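Local coordinates for protein probable arylamine n-acetyl transferase (Mycobacterium abscessus, PDB 4GUZ) that probably transfers an acetyl group from acetyl-coenzyme A to arylamine substrates, as other members of the arylamine N-acetyltransferase family do, at residues V132-A140 with Q223-I232; K47-H56 with G266-L277. All blocks are in the same frame, centred on the assembly; numbering follows the deposited sequence.

Interaction 1. Residues V132-A140 with Q223-I232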
ATOM      1  N   VAL A 132      -1.390  -4.238  -2.745  1.00 14.25           N
ATOM      2  CA  VAL A 132      -0.014  -3.808  -3.049  1.00 14.64           C
ATOM      3  C   VAL A 132       0.446  -2.523  -2.333  1.00 18.70           C
ATOM      4  O   VAL A 132       1.649  -2.256  -2.313  1.00 17.86           O
ATOM      5  CB  VAL A 132       0.219  -3.654  -4.579  1.00 18.24           C
ATOM      6  CG1 VAL A 132      -0.048  -4.971  -5.325  1.00 17.54           C
ATOM      7  CG2 VAL A 132      -0.592  -2.492  -5.172  1.00 18.70           C
ATOM      8  N   GLY A 133      -0.487  -1.735  -1.818  1.00 17.17           N
ATOM      9  CA  GLY A 133      -0.163  -0.441  -1.224  1.00 16.22           C
ATOM     10  C   GLY A 133      -0.473  -0.243   0.237  1.00 18.53           C
ATOM     11  O   GLY A 133      -0.716   0.886   0.641  1.00 17.16           O
ATOM     12  N   PHE A 134      -0.366  -1.298   1.062  1.00 16.25           N
ATOM     13  CA  PHE A 134      -0.643  -1.188   2.492  1.00 16.16           C
ATOM     14  C   PHE A 134       0.618  -0.794   3.302  1.00 20.19           C
ATOM     15  O   PHE A 134       0.482  -0.328   4.429  1.00 22.80           O
ATOM     16  CB  PHE A 134      -1.253  -2.509   3.010  1.00 17.98           C
ATOM     17  CG  PHE A 134      -1.718  -2.496   4.455  1.00 18.27           C
ATOM     18  CD1 PHE A 134      -2.946  -1.946   4.803  1.00 19.00           C
ATOM     19  CD2 PHE A 134      -0.926  -3.042   5.464  1.00 18.79           C
ATOM     20  CE1 PHE A 134      -3.373  -1.935   6.138  1.00 19.23           C
ATOM     21  CE2 PHE A 134      -1.352  -3.023   6.802  1.00 20.20           C
ATOM     22  CZ  PHE A 134      -2.571  -2.471   7.128  1.00 18.41           C
ATOM     23  N   GLY A 135       1.804  -0.918   2.722  1.00 15.70           N
ATOM     24  CA  GLY A 135       3.049  -0.617   3.435  1.00 16.17           C
ATOM     25  C   GLY A 135       3.622  -1.949   3.874  1.00 20.04           C
ATOM     26  O   GLY A 135       4.516  -2.470   3.211  1.00 20.74           O
ATOM     27  N   THR A 136       2.985  -2.594   4.889  1.00 15.63           N
ATOM     28  CA  THR A 136       3.377  -3.958   5.321  1.00 15.30           C
ATOM     29  C   THR A 136       2.500  -4.925   4.553  1.00 18.31           C
ATOM     30  O   THR A 136       1.849  -5.816   5.105  1.00 19.34           O
ATOM     31  CB  THR A 136       3.295  -4.123   6.843  1.00 19.52           C
ATOM     32  OG1 THR A 136       2.004  -3.698   7.295  1.00 17.38           O
ATOM     33  CG2 THR A 136       4.402  -3.361   7.575  1.00 18.21           C
ATOM     34  N   SER A 137       2.499  -4.736   3.252  1.00 15.97           N
ATOM     35  CA  SER A 137       1.679  -5.437   2.303  1.00 14.30           C
ATOM     36  C   SER A 137       2.042  -6.907   2.116  1.00 18.30           C
ATOM     37  O   SER A 137       3.217  -7.277   2.178  1.00 15.68           O
ATOM     38  CB  SER A 137       1.812  -4.757   0.937  1.00 18.54           C
ATOM     39  OG  SER A 137       0.754  -3.842   0.727  1.00 27.50           O
ATOM     40  N   PRO A 138       1.038  -7.744   1.770  1.00 16.39           N
ATOM     41  CA  PRO A 138       1.343  -9.108   1.362  1.00 16.46           C
ATOM     42  C   PRO A 138       2.280  -9.062   0.164  1.00 19.23           C
ATOM     43  O   PRO A 138       2.182  -8.148  -0.673  1.00 15.36           O
ATOM     44  CB  PRO A 138      -0.033  -9.661   0.973  1.00 17.76           C
ATOM     45  CG  PRO A 138      -0.994  -8.861   1.774  1.00 21.07           C
ATOM     46  CD  PRO A 138      -0.415  -7.490   1.665  1.00 17.23           C
ATOM     47  N   LEU A 139       3.248  -9.994   0.123  1.00 17.67           N
ATOM     48  CA  LEU A 139       4.238 -10.019  -0.953  1.00 17.63           C
ATOM     49  C   LEU A 139       3.709 -10.784  -2.139  1.00 22.24           C
ATOM     50  O   LEU A 139       4.357 -10.810  -3.175  1.00 21.68           O
ATOM     51  CB  LEU A 139       5.566 -10.624  -0.479  1.00 17.55           C
ATOM     52  CG  LEU A 139       6.294  -9.883   0.654  1.00 21.30           C
ATOM     53  CD1 LEU A 139       7.390 -10.729   1.215  1.00 22.16           C
ATOM     54  CD2 LEU A 139       6.903  -8.587   0.178  1.00 24.21           C
ATOM     55  N   ALA A 140       2.531 -11.407  -2.002  1.00 18.39           N
ATOM     56  CA  ALA A 140       1.979 -12.184  -3.109  1.00 18.21           C
ATOM     57  C   ALA A 140       0.473 -11.974  -3.227  1.00 19.87           C
ATOM     58  O   ALA A 140      -0.170 -11.710  -2.198  1.00 18.51           O
ATOM     59  CB  ALA A 140       2.287 -13.660  -2.893  1.00 18.27           C
ATOM     60  N   GLN A 223       6.800   3.110   5.727  1.00 15.41           N
ATOM     61  CA  GLN A 223       6.827   1.659   5.927  1.00 14.18           C
ATOM     62  C   GLN A 223       7.693   0.957   4.911  1.00 18.03           C
ATOM     63  O   GLN A 223       7.869   1.451   3.801  1.00 17.72           O
ATOM     64  CB  GLN A 223       5.393   1.091   5.860  1.00 15.47           C
ATOM     65  CG  GLN A 223       4.374   1.734   6.834  1.00 15.32           C
ATOM     66  CD  GLN A 223       3.061   1.018   6.748  1.00 23.66           C
ATOM     67  OE1 GLN A 223       2.956  -0.142   7.127  1.00 17.09           O
ATOM     68  NE2 GLN A 223       2.031   1.672   6.194  1.00 15.96           N
ATOM     69  N   GLN A 224       8.228  -0.219   5.295  1.00 16.48           N
ATOM     70  CA  GLN A 224       9.026  -1.061   4.405  1.00 16.14           C
ATOM     71  C   GLN A 224       8.879  -2.497   4.860  1.00 19.61           C
ATOM     72  O   GLN A 224       8.939  -2.756   6.054  1.00 19.86           O
ATOM     73  CB  GLN A 224      10.519  -0.616   4.388  1.00 17.09           C
ATOM     74  CG  GLN A 224      11.436  -1.488   3.496  1.00 17.59           C
ATOM     75  CD  GLN A 224      12.886  -1.163   3.778  1.00 31.02           C
ATOM     76  OE1 GLN A 224      13.449  -0.167   3.283  1.00 26.48           O
ATOM     77  NE2 GLN A 224      13.501  -1.952   4.646  1.00 19.04           N
ATOM     78  N   ILE A 225       8.661  -3.437   3.917  1.00 15.37           N
ATOM     79  CA  ILE A 225       8.537  -4.850   4.276  1.00 14.30           C
ATOM     80  C   ILE A 225       9.495  -5.670   3.397  1.00 18.80           C
ATOM     81  O   ILE A 225       9.811  -5.291   2.263  1.00 16.55           O
ATOM     82  CB  ILE A 225       7.056  -5.353   4.233  1.00 16.00           C
ATOM     83  CG1 ILE A 225       6.875  -6.724   4.946  1.00 16.07           C
ATOM     84  CG2 ILE A 225       6.475  -5.317   2.813  1.00 18.66           C
ATOM     85  CD1 ILE A 225       5.409  -7.175   5.310  1.00 20.61           C
ATOM     86  N   SER A 226      10.011  -6.748   3.987  1.00 16.30           N
ATOM     87  CA  SER A 226      10.919  -7.708   3.386  1.00 15.95           C
ATOM     88  C   SER A 226      10.369  -9.104   3.679  1.00 18.81           C
ATOM     89  O   SER A 226       9.510  -9.229   4.559  1.00 17.10           O
ATOM     90  CB  SER A 226      12.318  -7.542   3.996  1.00 20.97           C
ATOM     91  OG  SER A 226      12.857  -6.247   3.776  1.00 30.88           O
ATOM     92  N   PRO A 227      10.908 -10.199   3.081  1.00 17.16           N
ATOM     93  CA  PRO A 227      10.401 -11.539   3.436  1.00 16.18           C
ATOM     94  C   PRO A 227      10.558 -11.898   4.931  1.00 20.72           C
ATOM     95  O   PRO A 227       9.721 -12.634   5.467  1.00 18.81           O
ATOM     96  CB  PRO A 227      11.248 -12.469   2.557  1.00 18.08           C
ATOM     97  CG  PRO A 227      11.627 -11.626   1.377  1.00 21.23           C
ATOM     98  CD  PRO A 227      11.926 -10.284   2.011  1.00 18.38           C
ATOM     99  N   ASP A 228      11.595 -11.381   5.611  1.00 17.25           N
ATOM    100  CA  ASP A 228      11.820 -11.755   7.004  1.00 17.95           C
ATOM    101  C   ASP A 228      12.092 -10.536   7.904  1.00 21.59           C
ATOM    102  O   ASP A 228      12.733 -10.658   8.961  1.00 18.78           O
ATOM    103  CB  ASP A 228      12.982 -12.786   7.082  1.00 19.28           C
ATOM    104  CG  ASP A 228      13.129 -13.513   8.414  1.00 26.26           C
ATOM    105  OD1 ASP A 228      12.100 -13.929   8.982  1.00 21.98           O
ATOM    106  OD2 ASP A 228      14.282 -13.643   8.896  1.00 31.54           O
ATOM    107  N   HIS A 229      11.505  -9.374   7.538  1.00 20.11           N
ATOM    108  CA  HIS A 229      11.706  -8.152   8.312  1.00 20.08           C
ATOM    109  C   HIS A 229      10.795  -7.039   7.863  1.00 21.28           C
ATOM    110  O   HIS A 229      10.352  -7.041   6.724  1.00 18.77           O
ATOM    111  CB  HIS A 229      13.162  -7.668   8.154  1.00 21.72           C
ATOM    112  CG  HIS A 229      13.703  -7.000   9.376  1.00 26.80           C
ATOM    113  ND1 HIS A 229      14.036  -7.725  10.508  1.00 29.90           N
ATOM    114  CD2 HIS A 229      13.957  -5.690   9.602  1.00 29.89           C
ATOM    115  CE1 HIS A 229      14.474  -6.837  11.386  1.00 29.79           C
ATOM    116  NE2 HIS A 229      14.444  -5.599  10.884  1.00 30.06           N
ATOM    117  N   ALA A 230      10.588  -6.040   8.744  1.00 17.57           N
ATOM    118  CA  ALA A 230       9.837  -4.824   8.426  1.00 17.83           C
ATOM    119  C   ALA A 230      10.273  -3.669   9.300  1.00 18.92           C
ATOM    120  O   ALA A 230      10.787  -3.874  10.398  1.00 17.78           O
ATOM    121  CB  ALA A 230       8.343  -5.052   8.595  1.00 18.92           C
ATOM    122  N   TYR A 231      10.094  -2.452   8.791  1.00 16.57           N
ATOM    123  CA  TYR A 231      10.298  -1.192   9.502  1.00 17.05           C
ATOM    124  C   TYR A 231       9.108  -0.306   9.302  1.00 19.46           C
ATOM    125  O   TYR A 231       8.582  -0.204   8.184  1.00 16.90           O
ATOM    126  CB  TYR A 231      11.520  -0.403   9.007  1.00 19.85           C
ATOM    127  CG  TYR A 231      12.859  -1.031   9.270  1.00 23.33           C
ATOM    128  CD1 TYR A 231      13.515  -0.833  10.481  1.00 24.92           C
ATOM    129  CD2 TYR A 231      13.527  -1.726   8.270  1.00 25.67           C
ATOM    130  CE1 TYR A 231      14.780  -1.373  10.714  1.00 24.32           C
ATOM    131  CE2 TYR A 231      14.792  -2.267   8.488  1.00 28.21           C
ATOM    132  CZ  TYR A 231      15.416  -2.088   9.710  1.00 36.04           C
ATOM    133  OH  TYR A 231      16.669  -2.624   9.900  1.00 41.24           O
ATOM    134  N   ILE A 232       8.732   0.383  10.356  1.00 16.87           N
ATOM    135  CA  ILE A 232       7.660   1.363  10.351  1.00 16.56           C
ATOM    136  C   ILE A 232       8.130   2.559  11.155  1.00 21.32           C
ATOM    137  O   ILE A 232       8.441   2.398  12.331  1.00 21.15           O
ATOM    138  CB  ILE A 232       6.296   0.846  10.913  1.00 18.47           C
ATOM    139  CG1 ILE A 232       5.702  -0.351  10.122  1.00 17.83           C
ATOM    140  CG2 ILE A 232       5.279   2.012  10.984  1.00 18.26           C
ATOM    141  CD1 ILE A 232       4.377  -1.032  10.775  1.00 18.71           C
TER
HETATM  142  O   HOH W   1       6.531  -0.976   1.824  1.00 21.70           O

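Interaction 2. Residues K47-H56 with G266-L277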
ATOM      1  N   LYS A  47       8.479   2.532  -2.682  1.00 16.42           N
ATOM      2  CA  LYS A  47       8.564   2.994  -1.305  1.00 15.45           C
ATOM      3  C   LYS A  47       7.210   3.401  -0.778  1.00 18.40           C
ATOM      4  O   LYS A  47       6.313   3.722  -1.567  1.00 18.61           O
ATOM      5  CB  LYS A  47       9.609   4.104  -1.181  1.00 17.45           C
ATOM      6  CG  LYS A  47      11.040   3.585  -1.285  1.00 27.72           C
ATOM      7  CD  LYS A  47      12.009   4.663  -1.747  1.00 30.68           C
ATOM      8  CE  LYS A  47      13.432   4.169  -1.907  1.00 44.06           C
ATOM      9  NZ  LYS A  47      13.572   3.112  -2.945  1.00 58.85           N
ATOM     10  N   TRP A  48       7.037   3.345   0.551  1.00 15.35           N
ATOM     11  CA  TRP A  48       5.747   3.653   1.170  1.00 13.91           C
ATOM     12  C   TRP A  48       5.906   4.756   2.191  1.00 17.73           C
ATOM     13  O   TRP A  48       6.664   4.614   3.141  1.00 16.08           O
ATOM     14  CB  TRP A  48       5.109   2.405   1.804  1.00 12.53           C
ATOM     15  CG  TRP A  48       3.616   2.528   2.000  1.00 13.69           C
ATOM     16  CD1 TRP A  48       2.648   1.961   1.229  1.00 16.07           C
ATOM     17  CD2 TRP A  48       2.928   3.336   2.980  1.00 13.71           C
ATOM     18  NE1 TRP A  48       1.402   2.288   1.714  1.00 15.36           N
ATOM     19  CE2 TRP A  48       1.544   3.183   2.749  1.00 16.68           C
ATOM     20  CE3 TRP A  48       3.347   4.170   4.036  1.00 15.27           C
ATOM     21  CZ2 TRP A  48       0.578   3.811   3.543  1.00 16.66           C
ATOM     22  CZ3 TRP A  48       2.388   4.827   4.796  1.00 16.51           C
ATOM     23  CH2 TRP A  48       1.022   4.628   4.562  1.00 17.20           C
ATOM     24  N   GLU A  49       5.189   5.869   1.991  1.00 16.35           N
ATOM     25  CA  GLU A  49       5.222   7.039   2.881  1.00 16.10           C
ATOM     26  C   GLU A  49       4.064   7.984   2.569  1.00 19.46           C
ATOM     27  O   GLU A  49       3.477   7.898   1.492  1.00 19.20           O
ATOM     28  CB  GLU A  49       6.571   7.776   2.767  1.00 17.65           C
ATOM     29  CG  GLU A  49       6.917   8.114   1.334  1.00 26.28           C
ATOM     30  CD  GLU A  49       7.289   9.549   1.034  1.00 29.97           C
ATOM     31  OE1 GLU A  49       6.557  10.467   1.465  1.00 25.20           O
ATOM     32  OE2 GLU A  49       8.293   9.751   0.315  1.00 20.85           O
ATOM     33  N   ASN A  50       3.774   8.908   3.492  1.00 17.54           N
ATOM     34  CA  ASN A  50       2.679   9.886   3.392  1.00 17.52           C
ATOM     35  C   ASN A  50       3.188  11.328   3.555  1.00 22.71           C
ATOM     36  O   ASN A  50       2.397  12.195   3.954  1.00 23.79           O
ATOM     37  CB  ASN A  50       1.667   9.597   4.529  1.00 14.81           C
ATOM     38  CG  ASN A  50       2.211   9.958   5.911  1.00 29.66           C
ATOM     39  OD1 ASN A  50       3.433   9.962   6.159  1.00 19.88           O
ATOM     40  ND2 ASN A  50       1.327  10.369   6.813  1.00 23.66           N
ATOM     41  N   LEU A  51       4.501  11.585   3.310  1.00 19.08           N
ATOM     42  CA  LEU A  51       5.106  12.880   3.615  1.00 19.08           C
ATOM     43  C   LEU A  51       4.507  14.052   2.830  1.00 25.71           C
ATOM     44  O   LEU A  51       4.531  15.162   3.350  1.00 25.54           O
ATOM     45  CB  LEU A  51       6.645  12.872   3.502  1.00 18.16           C
ATOM     46  CG  LEU A  51       7.372  11.847   4.419  1.00 21.21           C
ATOM     47  CD1 LEU A  51       8.879  11.752   4.102  1.00 20.34           C
ATOM     48  CD2 LEU A  51       7.138  12.138   5.884  1.00 23.22           C
ATOM     49  N   ASP A  52       3.885  13.805   1.656  1.00 22.75           N
ATOM     50  CA  ASP A  52       3.208  14.851   0.902  1.00 21.62           C
ATOM     51  C   ASP A  52       1.984  15.333   1.649  1.00 28.49           C
ATOM     52  O   ASP A  52       1.712  16.539   1.641  1.00 29.93           O
ATOM     53  CB  ASP A  52       2.837  14.362  -0.500  1.00 23.52           C
ATOM     54  CG  ASP A  52       3.983  14.404  -1.485  1.00 25.59           C
ATOM     55  OD1 ASP A  52       5.101  14.832  -1.091  1.00 25.48           O
ATOM     56  OD2 ASP A  52       3.787  13.968  -2.630  1.00 26.81           O
ATOM     57  N   ALA A  53       1.260  14.421   2.323  1.00 24.90           N
ATOM     58  CA  ALA A  53       0.063  14.764   3.104  1.00 24.78           C
ATOM     59  C   ALA A  53       0.441  15.504   4.368  1.00 29.18           C
ATOM     60  O   ALA A  53      -0.241  16.465   4.751  1.00 27.81           O
ATOM     61  CB  ALA A  53      -0.737  13.509   3.449  1.00 25.48           C
ATOM     62  N   VAL A  54       1.548  15.080   5.009  1.00 25.52           N
ATOM     63  CA  VAL A  54       2.020  15.715   6.237  1.00 25.49           C
ATOM     64  C   VAL A  54       2.511  17.140   5.938  1.00 30.13           C
ATOM     65  O   VAL A  54       2.213  18.042   6.718  1.00 30.54           O
ATOM     66  CB  VAL A  54       3.105  14.863   6.949  1.00 29.06           C
ATOM     67  CG1 VAL A  54       3.552  15.511   8.258  1.00 28.62           C
ATOM     68  CG2 VAL A  54       2.593  13.444   7.207  1.00 28.53           C
ATOM     69  N   LEU A  55       3.216  17.339   4.803  1.00 27.93           N
ATOM     70  CA  LEU A  55       3.789  18.633   4.412  1.00 29.27           C
ATOM     71  C   LEU A  55       2.831  19.546   3.635  1.00 34.18           C
ATOM     72  O   LEU A  55       2.982  20.763   3.729  1.00 34.49           O
ATOM     73  CB  LEU A  55       5.065  18.438   3.557  1.00 29.68           C
ATOM     74  CG  LEU A  55       6.271  17.704   4.204  1.00 35.55           C
ATOM     75  CD1 LEU A  55       7.204  17.141   3.141  1.00 36.30           C
ATOM     76  CD2 LEU A  55       7.063  18.618   5.103  1.00 37.89           C
ATOM     77  N   HIS A  56       1.910  18.988   2.820  1.00 31.08           N
ATOM     78  CA  HIS A  56       1.062  19.814   1.955  1.00 31.35           C
ATOM     79  C   HIS A  56      -0.458  19.510   1.994  1.00 33.58           C
ATOM     80  O   HIS A  56      -1.206  20.243   1.337  1.00 32.06           O
ATOM     81  CB  HIS A  56       1.553  19.709   0.494  1.00 32.96           C
ATOM     82  CG  HIS A  56       3.024  19.959   0.316  1.00 36.89           C
ATOM     83  ND1 HIS A  56       3.608  21.160   0.694  1.00 39.03           N
ATOM     84  CD2 HIS A  56       3.984  19.144  -0.184  1.00 39.38           C
ATOM     85  CE1 HIS A  56       4.899  21.029   0.433  1.00 38.80           C
ATOM     86  NE2 HIS A  56       5.171  19.837  -0.110  1.00 39.30           N
ATOM     87  N   GLY A 266      15.580   4.918   2.141  1.00 22.81           N
ATOM     88  CA  GLY A 266      15.992   5.467   0.850  1.00 22.09           C
ATOM     89  C   GLY A 266      15.160   6.661   0.427  1.00 25.76           C
ATOM     90  O   GLY A 266      14.982   6.893  -0.772  1.00 27.60           O
ATOM     91  N   ILE A 267      14.620   7.409   1.415  1.00 20.68           N
ATOM     92  CA  ILE A 267      13.792   8.590   1.212  1.00 20.76           C
ATOM     93  C   ILE A 267      14.609   9.845   1.545  1.00 28.83           C
ATOM     94  O   ILE A 267      15.183   9.945   2.632  1.00 27.43           O
ATOM     95  CB  ILE A 267      12.467   8.502   2.031  1.00 22.53           C
ATOM     96  CG1 ILE A 267      11.567   7.394   1.439  1.00 22.83           C
ATOM     97  CG2 ILE A 267      11.707   9.848   2.070  1.00 21.26           C
ATOM     98  CD1 ILE A 267      10.392   6.897   2.307  1.00 26.45           C
ATOM     99  N   GLU A 268      14.629  10.809   0.613  1.00 27.34           N
ATOM    100  CA  GLU A 268      15.296  12.102   0.783  1.00 28.60           C
ATOM    101  C   GLU A 268      14.419  13.169   0.176  1.00 33.75           C
ATOM    102  O   GLU A 268      13.965  13.015  -0.964  1.00 31.90           O
ATOM    103  CB  GLU A 268      16.693  12.112   0.128  1.00 30.50           C
ATOM    104  CG  GLU A 268      17.667  11.079   0.667  1.00 39.75           C
ATOM    105  CD  GLU A 268      18.920  10.964  -0.176  1.00 61.90           C
ATOM    106  OE1 GLU A 268      18.894  10.225  -1.185  1.00 58.21           O
ATOM    107  OE2 GLU A 268      19.918  11.641   0.158  1.00 59.39           O
ATOM    108  N   LEU A 269      14.119  14.210   0.955  1.00 33.18           N
ATOM    109  CA  LEU A 269      13.282  15.318   0.507  1.00 34.33           C
ATOM    110  C   LEU A 269      14.141  16.456  -0.009  1.00 41.96           C
ATOM    111  O   LEU A 269      15.351  16.494   0.253  1.00 41.95           O
ATOM    112  CB  LEU A 269      12.405  15.828   1.663  1.00 34.40           C
ATOM    113  CG  LEU A 269      11.287  14.924   2.174  1.00 38.80           C
ATOM    114  CD1 LEU A 269      10.980  15.228   3.623  1.00 38.73           C
ATOM    115  CD2 LEU A 269      10.014  15.079   1.340  1.00 39.75           C
ATOM    116  N   GLY A 270      13.500  17.396  -0.709  1.00 40.78           N
ATOM    117  CA  GLY A 270      14.146  18.615  -1.181  1.00 41.09           C
ATOM    118  C   GLY A 270      14.489  19.485   0.012  1.00 45.13           C
ATOM    119  O   GLY A 270      13.869  19.340   1.076  1.00 44.99           O
ATOM    120  N   ALA A 271      15.485  20.386  -0.149  1.00 41.59           N
ATOM    121  CA  ALA A 271      15.995  21.286   0.898  1.00 40.62           C
ATOM    122  C   ALA A 271      14.878  21.938   1.719  1.00 43.74           C
ATOM    123  O   ALA A 271      14.924  21.887   2.954  1.00 43.78           O
ATOM    124  CB  ALA A 271      16.882  22.361   0.283  1.00 41.23           C
ATOM    125  N   ASP A 272      13.857  22.486   1.038  1.00 39.64           N
ATOM    126  CA  ASP A 272      12.716  23.165   1.654  1.00 38.97           C
ATOM    127  C   ASP A 272      11.751  22.199   2.350  1.00 39.85           C
ATOM    128  O   ASP A 272      11.212  22.542   3.406  1.00 37.43           O
ATOM    129  CB  ASP A 272      11.957  24.008   0.608  1.00 41.31           C
ATOM    130  CG  ASP A 272      12.756  25.164   0.018  1.00 50.40           C
ATOM    131  OD1 ASP A 272      13.584  25.755   0.749  1.00 50.26           O
ATOM    132  OD2 ASP A 272      12.519  25.507  -1.158  1.00 57.63           O
ATOM    133  N   ASP A 273      11.510  21.012   1.757  1.00 37.29           N
ATOM    134  CA  ASP A 273      10.623  20.008   2.352  1.00 37.05           C
ATOM    135  C   ASP A 273      11.265  19.405   3.595  1.00 37.92           C
ATOM    136  O   ASP A 273      10.560  19.151   4.568  1.00 37.33           O
ATOM    137  CB  ASP A 273      10.238  18.922   1.344  1.00 39.16           C
ATOM    138  CG  ASP A 273       9.385  19.452   0.211  1.00 50.77           C
ATOM    139  OD1 ASP A 273       8.245  19.892   0.484  1.00 49.93           O
ATOM    140  OD2 ASP A 273       9.854  19.421  -0.951  1.00 58.55           O
ATOM    141  N   SER A 274      12.601  19.226   3.573  1.00 33.51           N
ATOM    142  CA  SER A 274      13.398  18.743   4.706  1.00 33.68           C
ATOM    143  C   SER A 274      13.272  19.704   5.891  1.00 38.34           C
ATOM    144  O   SER A 274      13.058  19.260   7.020  1.00 37.67           O
ATOM    145  CB  SER A 274      14.868  18.611   4.309  1.00 37.55           C
ATOM    146  OG  SER A 274      15.069  17.561   3.378  1.00 48.12           O
ATOM    147  N   THR A 275      13.380  21.030   5.616  1.00 35.01           N
ATOM    148  CA  THR A 275      13.262  22.102   6.603  1.00 34.59           C
ATOM    149  C   THR A 275      11.855  22.088   7.215  1.00 37.35           C
ATOM    150  O   THR A 275      11.718  22.138   8.441  1.00 37.57           O
ATOM    151  CB  THR A 275      13.595  23.462   5.941  1.00 44.23           C
ATOM    152  OG1 THR A 275      14.900  23.397   5.359  1.00 43.92           O
ATOM    153  CG2 THR A 275      13.524  24.633   6.920  1.00 41.34           C
ATOM    154  N   LEU A 276      10.820  21.990   6.359  1.00 33.71           N
ATOM    155  CA  LEU A 276       9.420  21.952   6.789  1.00 32.93           C
ATOM    156  C   LEU A 276       9.116  20.665   7.571  1.00 34.07           C
ATOM    157  O   LEU A 276       8.346  20.717   8.533  1.00 34.87           O
ATOM    158  CB  LEU A 276       8.485  22.093   5.576  1.00 33.32           C
ATOM    159  CG  LEU A 276       6.980  22.275   5.845  1.00 38.70           C
ATOM    160  CD1 LEU A 276       6.694  23.539   6.649  1.00 39.18           C
ATOM    161  CD2 LEU A 276       6.202  22.309   4.539  1.00 41.80           C
ATOM    162  N   LEU A 277       9.728  19.525   7.196  1.00 28.97           N
ATOM    163  CA  LEU A 277       9.472  18.269   7.916  1.00 27.94           C
ATOM    164  C   LEU A 277      10.001  18.349   9.346  1.00 34.82           C
ATOM    165  O   LEU A 277       9.265  18.004  10.267  1.00 34.63           O
ATOM    166  CB  LEU A 277      10.024  17.033   7.181  1.00 27.67           C
ATOM    167  CG  LEU A 277       9.769  15.668   7.860  1.00 31.71           C
ATOM    168  CD1 LEU A 277       8.300  15.296   7.875  1.00 31.26           C
ATOM    169  CD2 LEU A 277      10.553  14.584   7.207  1.00 33.84           C
TER

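Interaction 1. Residues V132-A140 with Q223-I232
The Gln223 amide lies with one face over Gly135, whose CA sits 3.7 Å from Gln223 CD; having no side chain, the glycine lets the flat group come down on its backbone. At the nitrogen end, Gln223 NE2 gives a weak, bent bond to Phe134 O (3.1 Å, 129° at the hydrogen), an acceptor well out of the amide plane. At the oxygen end the Thr136 methyl CG2 approaches OE1 of Gln223 to 3.6 Å, the two side chains crossing at about a right angle. The ring of Phe134 packs instead with His116, edge-to-face. Beyond the amide the contact turns apolar. With CG1 of Ile225 anti to the backbone N (chi1 -166°), its CD1 reaches Thr136 C at 3.8 Å, while CG2 of Ile225 rests 3.5 Å from Gly135 O. A water oxygen lies 2.9 Å from Gly135 O, within hydrogen-bonding reach. Farther along, Leu139 CD1 lies against Pro227 CA (3.8 Å), and Val43 of helix 32-45 touches both Leu139 and Ile225. The arrangement packs an irregular loop, with an inverse gamma turn at Thr136, against a beta-hairpin closed by a type I turn; the loop follows Asp131, probably the aspartate of the Cys-His-Asp triad known in arylamine N-acetyltransferases.

Interaction 2. Residues K47-H56 with G266-L277
Leu55 is wedged into the first turns of helix 271-282, and here the packing is tight: its CD2 lies 3.5 Å from Leu277 N and 3.7 Å from Leu276 CG, on backbone as well as side chain. The other branch, CD1, meets Leu269 CD2 tip to tip at 3.9 Å. One turn earlier Leu51 divides its two methyls, CD1 resting on Ile267 and Leu269, CD2 meeting Leu277 CD1, the two side chains crossing at about a right angle. The axes of helix segments 51-56 and 271-277, 10.3 Å apart at closest approach and inclined at 74°, leave these leucines to fill the interface. Ile267 extends the apolar layer along Glu49, its CD1 packing 3.8 Å from Glu49 CG. The Glu49 side chain bends at chi2 (128°), and its carboxylate is well occupied: OE1 takes the Leu51 N-H at the start of helix 51-56, and OE2 is paired with Arg75. At the other end the aliphatic chain of Lys47 comes close, CE lying 3.3 Å from Gly266 O. The solvent side is looser: exposed His56 presents its NE2 to Asp273 OD1 at 3.1 Å, a weak bond with ring and carboxylate planes nearly perpendicular. The chemistry thus implies an interface resting chiefly on aliphatic burial: the His56–Asp273 bond, which protonation of the imidazole would probably strengthen, is secondary, and the buried Glu49 carboxylate is balanced by its own partners.

How the interactions relate
Trp48 joins the two contacts although their centres are 20 Å apart. Its CB points away from 266-277, and its indole meets the loop of interaction 1: Trp48 NE1 lies 2.8 Å from Gly133 O, a probable hydrogen bond. In the same loop, Trp48 CD1 packs 3.4 Å from Gly135 N. Its backbone serves the same junction, with Trp48 O 3.0 Å from Gln223 N where strands 48-49 and 221-226 run antiparallel in one sheet. Interaction 1 is the nearer to the probable Cys79, His116 and Asp131 triad, which the Phe134 side chain touches; Trp48 lies near that site without touching it. Interaction 2 ties the C-terminal helix to the other end of the same short segment.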